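Local coordinates for protein endo-1,4-beta-xylanase (Uncultured bacterium, PDB 7AX7) that removes acetyl groups from acetylated xylan with the help of cobalt, as the carbohydrate esterase family 4 domain of a multidomain xylanase, at residues T18-V21 with L22-L25; L46-M49 with Q50-R54; T178-T181 with V182-F186. All coordinates share one frame; numbering follows the deposited sequence.

Contact 1. Residues T18-V21 with L22-L25; sequences TSDV and LDIL
In helix 16-28, the helix of the beta-alpha-beta unit formed with strands 4-11 and 33-36, Val-21 and Leu-25 meet one turn apart on a buried face. Their side chains run alongside each other and point the same way, Val-21 CG1 lying 4.0 Å from Leu-25 CD1. Val-21 sends CG1 down the helix because this methyl stands opposite the backbone N (chi1 172°) and beside the carbonyl carbon. Thr-18 and Leu-22 repeat the pattern three residues earlier, nearly a turn back along the helix, with Thr-18 CG2 at 4.1 Å from Leu-22 CD1. The backbone beneath is regular: Leu-22 N donates to Thr-18 O at 2.8 Å and Leu-25 N to Val-21 O at 2.9 Å, while the bond from Ile-24 N to Asp-20 O is weak. On the polar side the carboxylates of Asp-20 and Asp-23 are turned 66° against each other, and Asp-20 OD1 comes within 4.2 Å of Asp-23 OD2. Two waters each donate to both of these oxygens; the tighter one lies 2.8 Å from Asp-20 OD1 and 2.6 Å from Asp-23 OD2, a bridge that probably eases the repulsion of like charges. Asp-23 spends its other oxygen, OD1, on a salt bridge to Arg-51. Thr-18 OG1 is hydrogen-bonded to Asp-154 and to Ser-15 N; the Thr-18 side chain is about 12 Å from the bound cobalt ion. Val-21, Leu-22 and Leu-25 press on Phe-34 of strand 33-36; Thr-18 and Ser-19 face helix 46-54, and Ile-24 packs on Val-162 and Leu-165 of helix 159-174.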
loop_
_atom_site.group_PDB
_atom_site.type_symbol
_atom_site.label_atom_id
_atom_site.label_comp_id
_atom_site.label_asym_id
_atom_site.label_seq_id
_atom_site.Cartn_x
_atom_site.Cartn_y
_atom_site.Cartn_z
ATOM N N THR A 18 11.370 0.201 -5.825
ATOM C CA THR A 18 10.401 -0.894 -5.820
ATOM C C THR A 18 11.054 -2.227 -6.173
ATOM O O THR A 18 10.750 -3.255 -5.558
ATOM C CB THR A 18 9.264 -0.607 -6.803
ATOM O OG1 THR A 18 8.611 0.622 -6.458
ATOM C CG2 THR A 18 8.246 -1.758 -6.782
ATOM N N SER A 19 11.930 -2.235 -7.184
ATOM C CA SER A 19 12.544 -3.489 -7.615
ATOM C C SER A 19 13.338 -4.132 -6.487
ATOM O O SER A 19 13.389 -5.364 -6.380
ATOM C CB SER A 19 13.438 -3.249 -8.830
ATOM O OG SER A 19 12.664 -2.800 -9.922
ATOM N N ASP A 20 13.973 -3.317 -5.643
ATOM C CA ASP A 20 14.704 -3.860 -4.502
ATOM C C ASP A 20 13.746 -4.412 -3.454
ATOM O O ASP A 20 14.042 -5.422 -2.802
ATOM C CB ASP A 20 15.604 -2.784 -3.891
ATOM C CG ASP A 20 16.656 -2.276 -4.868
ATOM O OD1 ASP A 20 17.298 -3.100 -5.556
ATOM O OD2 ASP A 20 16.838 -1.048 -4.948
ATOM N N VAL A 21 12.602 -3.745 -3.261
ATOM C CA VAL A 21 11.589 -4.283 -2.365
ATOM C C VAL A 21 11.122 -5.640 -2.879
ATOM O O VAL A 21 11.025 -6.613 -2.116
ATOM C CB VAL A 21 10.422 -3.282 -2.211
ATOM C CG1 VAL A 21 9.258 -3.901 -1.431
ATOM C CG2 VAL A 21 10.901 -1.993 -1.524
ATOM N N LEU A 22 10.876 -5.738 -4.191
ATOM C CA LEU A 22 10.390 -6.985 -4.775
ATOM C C LEU A 22 11.404 -8.113 -4.616
ATOM O O LEU A 22 11.031 -9.256 -4.321
ATOM C CB LEU A 22 10.065 -6.771 -6.252
ATOM C CG LEU A 22 8.886 -5.847 -6.571
ATOM C CD1 LEU A 22 8.822 -5.653 -8.067
ATOM C CD2 LEU A 22 7.561 -6.415 -6.018
ATOM N N ASP A 23 12.685 -7.818 -4.856
ATOM C CA ASP A 23 13.727 -8.820 -4.657
ATOM C C ASP A 23 13.608 -9.452 -3.281
ATOM O O ASP A 23 13.711 -10.674 -3.137
ATOM C CB ASP A 23 15.111 -8.191 -4.826
ATOM C CG ASP A 23 15.427 -7.826 -6.267
ATOM O OD1 ASP A 23 14.703 -8.276 -7.185
ATOM O OD2 ASP A 23 16.406 -7.080 -6.473
ATOM N N ILE A 24 13.367 -8.625 -2.259
ATOM C CA ILE A 24 13.281 -9.121 -0.889
ATOM C C ILE A 24 11.982 -9.899 -0.680
ATOM O O ILE A 24 11.978 -10.993 -0.102
ATOM C CB ILE A 24 13.413 -7.947 0.098
ATOM C CG1 ILE A 24 14.835 -7.374 0.050
ATOM C CG2 ILE A 24 12.997 -8.364 1.511
ATOM C CD1 ILE A 24 14.936 -5.945 0.615
ATOM N N LEU A 25 10.857 -9.342 -1.132
ATOM C CA LEU A 25 9.594 -10.062 -1.030
ATOM C C LEU A 25 9.683 -11.419 -1.715
ATOM O O LEU A 25 9.210 -12.425 -1.178
ATOM C CB LEU A 25 8.456 -9.230 -1.626
ATOM C CG LEU A 25 8.135 -7.875 -0.971
ATOM C CD1 LEU A 25 7.012 -7.193 -1.734
ATOM C CD2 LEU A 25 7.762 -8.034 0.512
HETATM O O HOH W 1 17.890 -5.772 -4.804
HETATM O O HOH W 2 16.630 -4.443 -8.367
#

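Contact 2. Residues L46-M49 with Q50-R54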
loop_
_atom_site.group_PDB
_atom_site.type_symbol
_atom_site.label_atom_id
_atom_site.label_comp_id
_atom_site.label_asym_id
_atom_site.label_seq_id
_atom_site.Cartn_x
_atom_site.Cartn_y
_atom_site.Cartn_z
ATOM N N LEU A 46 6.736 0.056 -16.411
ATOM C CA LEU A 46 5.954 -1.091 -16.870
ATOM C C LEU A 46 6.522 -2.416 -16.370
ATOM O O LEU A 46 5.793 -3.253 -15.827
ATOM C CB LEU A 46 5.892 -1.093 -18.398
ATOM C CG LEU A 46 5.274 -2.344 -19.023
ATOM C CD1 LEU A 46 3.808 -2.469 -18.618
ATOM C CD2 LEU A 46 5.417 -2.296 -20.539
ATOM N N SER A 47 7.821 -2.637 -16.567
ATOM C CA SER A 47 8.370 -3.943 -16.248
ATOM C C SER A 47 8.286 -4.220 -14.753
ATOM O O SER A 47 8.117 -5.375 -14.352
ATOM C CB SER A 47 9.804 -4.059 -16.768
ATOM O OG SER A 47 10.652 -3.113 -16.153
ATOM N N ILE A 48 8.340 -3.176 -13.925
ATOM C CA ILE A 48 8.193 -3.348 -12.480
ATOM C C ILE A 48 6.761 -3.745 -12.139
ATOM O O ILE A 48 6.522 -4.684 -11.369
ATOM C CB ILE A 48 8.619 -2.061 -11.750
ATOM C CG1 ILE A 48 10.128 -1.835 -11.895
ATOM C CG2 ILE A 48 8.182 -2.069 -10.265
ATOM C CD1 ILE A 48 10.563 -0.403 -11.523
ATOM N N MET A 49 5.783 -3.046 -12.726
ATOM C CA MET A 49 4.384 -3.396 -12.495
ATOM C C MET A 49 4.067 -4.798 -13.018
ATOM O O MET A 49 3.295 -5.538 -12.398
ATOM C CB MET A 49 3.472 -2.352 -13.140
ATOM C CG MET A 49 3.713 -0.932 -12.613
ATOM S SD MET A 49 2.662 0.326 -13.365
ATOM C CE MET A 49 1.028 -0.375 -13.094
ATOM N N GLN A 50 4.643 -5.181 -14.163
ATOM C CA GLN A 50 4.436 -6.541 -14.649
ATOM C C GLN A 50 4.950 -7.561 -13.639
ATOM O O GLN A 50 4.284 -8.570 -13.367
ATOM C CB GLN A 50 5.126 -6.740 -15.998
ATOM C CG GLN A 50 4.504 -5.978 -17.167
ATOM C CD GLN A 50 5.292 -6.183 -18.450
ATOM O OE1 GLN A 50 6.504 -5.979 -18.483
ATOM N NE2 GLN A 50 4.605 -6.603 -19.508
ATOM N N ARG A 51 6.132 -7.309 -13.069
ATOM C CA ARG A 51 6.688 -8.209 -12.065
ATOM C C ARG A 51 5.841 -8.217 -10.791
ATOM O O ARG A 51 5.651 -9.270 -10.174
ATOM C CB ARG A 51 8.135 -7.813 -11.759
ATOM C CG ARG A 51 8.847 -8.738 -10.775
ATOM C CD ARG A 51 10.252 -8.240 -10.416
ATOM N NE ARG A 51 10.868 -9.074 -9.381
ATOM C CZ ARG A 51 11.935 -8.728 -8.667
ATOM N NH1 ARG A 51 12.521 -7.550 -8.858
ATOM N NH2 ARG A 51 12.405 -9.554 -7.741
ATOM N N GLN A 52 5.317 -7.059 -10.383
ATOM C CA GLN A 52 4.403 -7.039 -9.243
ATOM C C GLN A 52 3.229 -7.988 -9.475
ATOM O O GLN A 52 2.866 -8.778 -8.592
ATOM C CB GLN A 52 3.914 -5.607 -8.974
ATOM C CG GLN A 52 4.976 -4.682 -8.368
ATOM C CD GLN A 52 4.561 -3.208 -8.373
ATOM O OE1 GLN A 52 4.045 -2.700 -9.366
ATOM N NE2 GLN A 52 4.794 -2.525 -7.261
ATOM N N VAL A 53 2.625 -7.933 -10.667
ATOM C CA VAL A 53 1.501 -8.821 -10.944
ATOM C C VAL A 53 1.962 -10.281 -10.985
ATOM O O VAL A 53 1.293 -11.170 -10.445
ATOM C CB VAL A 53 0.784 -8.392 -12.242
ATOM C CG1 VAL A 53 -0.236 -9.440 -12.658
ATOM C CG2 VAL A 53 0.102 -7.019 -12.054
ATOM N N ARG A 54 3.123 -10.553 -11.594
ATOM C CA ARG A 54 3.617 -11.933 -11.633
ATOM C C ARG A 54 3.762 -12.514 -10.235
ATOM O O ARG A 54 3.450 -13.688 -10.009
ATOM C CB ARG A 54 4.959 -12.021 -12.366
ATOM C CG ARG A 54 4.836 -11.905 -13.891
ATOM C CD ARG A 54 6.063 -12.488 -14.612
ATOM N NE ARG A 54 7.345 -11.926 -14.173
ATOM C CZ ARG A 54 7.835 -10.753 -14.567
ATOM N NH1 ARG A 54 7.153 -9.977 -15.399
ATOM N NH2 ARG A 54 9.012 -10.347 -14.122
HETATM O O HOH W 3 9.272 -7.588 -15.553
#
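Leu-46 and Gln-50, one turn apart in helix 46-54, cross in van der Waals contact: Leu-46 CD1 lies 3.9 Å from the methylene Gln-50 CG, and the Gln-50 amide reaches on past Leu-46 CG. Farther round, the extended Gln-52 chain runs back along the preceding turn, its CG set opposite the carbonyl carbon (chi1 -72°), and brings OE1 to 3.2 Å from Met-49 CA and 3.7 Å from Met-49 CG. Buried here, Gln-52 OE1 has no hydrogen-bond partner in the model; its nearest neighbours across the contact are Met-49 carbons. An alanine here would probably open a gap beside Met-49 and Thr-18, which the amide and its methylenes now cover. Among the hydrogen bonds, Gln-50 N donates to Leu-46 O at 2.8 Å and Gln-52 N to Ile-48 O at 2.8 Å. A water donates to Ser-47 O at 2.8 Å and accepts from Arg-54 NH2 at 3.1 Å, lying in the guanidinium plane at its edge. As for charge, Arg-51 extends away to Glu-26, its second carboxylate partner besides the aspartate of helix 16-28. This is the amphipathic helix of a beta-alpha-beta unit, between parallel strands 33-36 and 58-61, with Met-49, Gln-52 and Val-53 laid on Leu-59.

Contact 3. Residues T178-T181 with V182-F186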
loop_
_atom_site.group_PDB
_atom_site.type_symbol
_atom_site.label_atom_id
_atom_site.label_comp_id
_atom_site.label_asym_id
_atom_site.label_seq_id
_atom_site.Cartn_x
_atom_site.Cartn_y
_atom_site.Cartn_z
ATOM N N THR A 178 1.270 -14.267 9.149
ATOM C CA THR A 178 1.175 -14.676 7.759
ATOM C C THR A 178 0.918 -13.426 6.932
ATOM O O THR A 178 0.046 -12.626 7.282
ATOM C CB THR A 178 0.048 -15.692 7.565
ATOM O OG1 THR A 178 0.393 -16.922 8.226
ATOM C CG2 THR A 178 -0.190 -15.951 6.078
ATOM N N PHE A 179 1.675 -13.244 5.856
ATOM C CA PHE A 179 1.566 -12.033 5.055
ATOM C C PHE A 179 0.498 -12.200 3.983
ATOM O O PHE A 179 0.428 -13.234 3.312
ATOM C CB PHE A 179 2.909 -11.683 4.415
ATOM C CG PHE A 179 3.939 -11.242 5.405
ATOM C CD1 PHE A 179 3.996 -9.925 5.821
ATOM C CD2 PHE A 179 4.841 -12.151 5.938
ATOM C CE1 PHE A 179 4.943 -9.520 6.751
ATOM C CE2 PHE A 179 5.784 -11.752 6.862
ATOM C CZ PHE A 179 5.841 -10.440 7.267
ATOM N N VAL A 180 -0.343 -11.173 3.835
ATOM C CA VAL A 180 -1.436 -11.185 2.872
ATOM C C VAL A 180 -1.512 -9.826 2.189
ATOM O O VAL A 180 -1.038 -8.815 2.712
ATOM C CB VAL A 180 -2.787 -11.522 3.538
ATOM C CG1 VAL A 180 -2.766 -12.951 4.120
ATOM C CG2 VAL A 180 -3.125 -10.501 4.626
ATOM N N THR A 181 -2.116 -9.814 0.999
ATOM C CA THR A 181 -2.505 -8.554 0.385
ATOM C C THR A 181 -3.712 -7.983 1.126
ATOM O O THR A 181 -4.353 -8.662 1.933
ATOM C CB THR A 181 -2.846 -8.739 -1.097
ATOM O OG1 THR A 181 -4.057 -9.507 -1.221
ATOM C CG2 THR A 181 -1.709 -9.454 -1.848
ATOM N N VAL A 182 -4.022 -6.715 0.847
ATOM C CA VAL A 182 -5.191 -6.091 1.464
ATOM C C VAL A 182 -6.471 -6.811 1.037
ATOM O O VAL A 182 -7.340 -7.106 1.871
ATOM C CB VAL A 182 -5.225 -4.587 1.138
ATOM C CG1 VAL A 182 -6.459 -3.924 1.751
ATOM C CG2 VAL A 182 -3.954 -3.908 1.664
ATOM N N SER A 183 -6.597 -7.144 -0.255
ATOM C CA SER A 183 -7.736 -7.950 -0.696
ATOM C C SER A 183 -7.791 -9.271 0.061
ATOM O O SER A 183 -8.845 -9.665 0.570
ATOM C CB SER A 183 -7.669 -8.208 -2.208
ATOM O OG SER A 183 -8.139 -7.101 -2.958
ATOM N N GLU A 184 -6.659 -9.975 0.149
ATOM C CA GLU A 184 -6.642 -11.244 0.874
ATOM C C GLU A 184 -6.974 -11.046 2.348
ATOM O O GLU A 184 -7.641 -11.886 2.958
ATOM C CB GLU A 184 -5.282 -11.920 0.715
ATOM C CG GLU A 184 -5.058 -12.525 -0.648
ATOM C CD GLU A 184 -3.608 -12.909 -0.865
ATOM O OE1 GLU A 184 -2.754 -12.517 -0.037
ATOM O OE2 GLU A 184 -3.325 -13.601 -1.862
ATOM N N LEU A 185 -6.523 -9.937 2.937
ATOM C CA LEU A 185 -6.825 -9.668 4.340
ATOM C C LEU A 185 -8.331 -9.656 4.590
ATOM O O LEU A 185 -8.832 -10.336 5.497
ATOM C CB LEU A 185 -6.199 -8.340 4.765
ATOM C CG LEU A 185 -6.625 -7.804 6.134
ATOM C CD1 LEU A 185 -6.228 -8.768 7.267
ATOM C CD2 LEU A 185 -6.051 -6.416 6.350
ATOM N N PHE A 186 -9.074 -8.875 3.801
ATOM C CA PHE A 186 -10.514 -8.807 4.018
ATOM C C PHE A 186 -11.195 -10.118 3.638
ATOM O O PHE A 186 -12.075 -10.593 4.362
ATOM C CB PHE A 186 -11.106 -7.625 3.254
ATOM C CG PHE A 186 -10.838 -6.297 3.912
ATOM C CD1 PHE A 186 -11.633 -5.855 4.952
ATOM C CD2 PHE A 186 -9.769 -5.508 3.510
ATOM C CE1 PHE A 186 -11.383 -4.640 5.573
ATOM C CE2 PHE A 186 -9.517 -4.290 4.119
ATOM C CZ PHE A 186 -10.323 -3.855 5.152
#
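Thr-181 holds OG1 between its backbone N and carbonyl carbon (chi1 68°), turned to the first turn of helix 182-189, while Glu-184 puts CG beside its own N (chi1 -74°) and sends the carboxylate back to Thr-181. The two residues thus close a capping box. Glu-184 N donates to Thr-181 OG1 at 3.0 Å with an N-H...O angle of 164°, and Thr-181 N returns the bond to Glu-184 OE1 at 3.0 Å, meeting that oxygen from above the carboxylate plane. Thr-181 OG1 also lies 3.2 Å from Glu-184 CG, so the hydroxyl is lodged against the glutamate chain. Leu-185 N then donates to Thr-181 O at 2.7 Å, the first backbone bond of the helix. Next to the box, Val-180 CG2 touches Leu-185 CB at 3.8 Å, their side chains crossing nearly at a right angle, and Val-180 CA is 3.5 Å from Glu-184 OE1. The second carboxylate oxygen of Glu-184 forms a salt bridge with Lys-31. The cap lies where the chain leaves strand 177-179, paired in parallel with strand 4-11, and enters helix 182-189; Val-180 and Leu-185 both rest on Leu-5, and Thr-181 and Val-182 touch Glu-58 of strand 58-61.

In the fold
Contacts 1 and 2 lie within neighbouring helices of successive beta-alpha-beta units that share strand 33-36, their centres 11 Å apart. They touch directly, through Ile-48 packed on Thr-18 and Ser-19 and a salt bridge between the helices. Contact 1 is largely buried, with two carboxylates sharing waters at its edge; contact 2, only partly buried, carries long polar chains and a water joining backbone to guanidinium. Contact 3 is also buried, but lies about 18 Å from contact 1 and 19 Å from contact 2, centre to centre, and touches neither. Its reciprocal side-chain and backbone bonds start a helix just after a strand, while the others lie within helices, contact 1 inside helix 16-28 and contact 2 along all of helix 46-54.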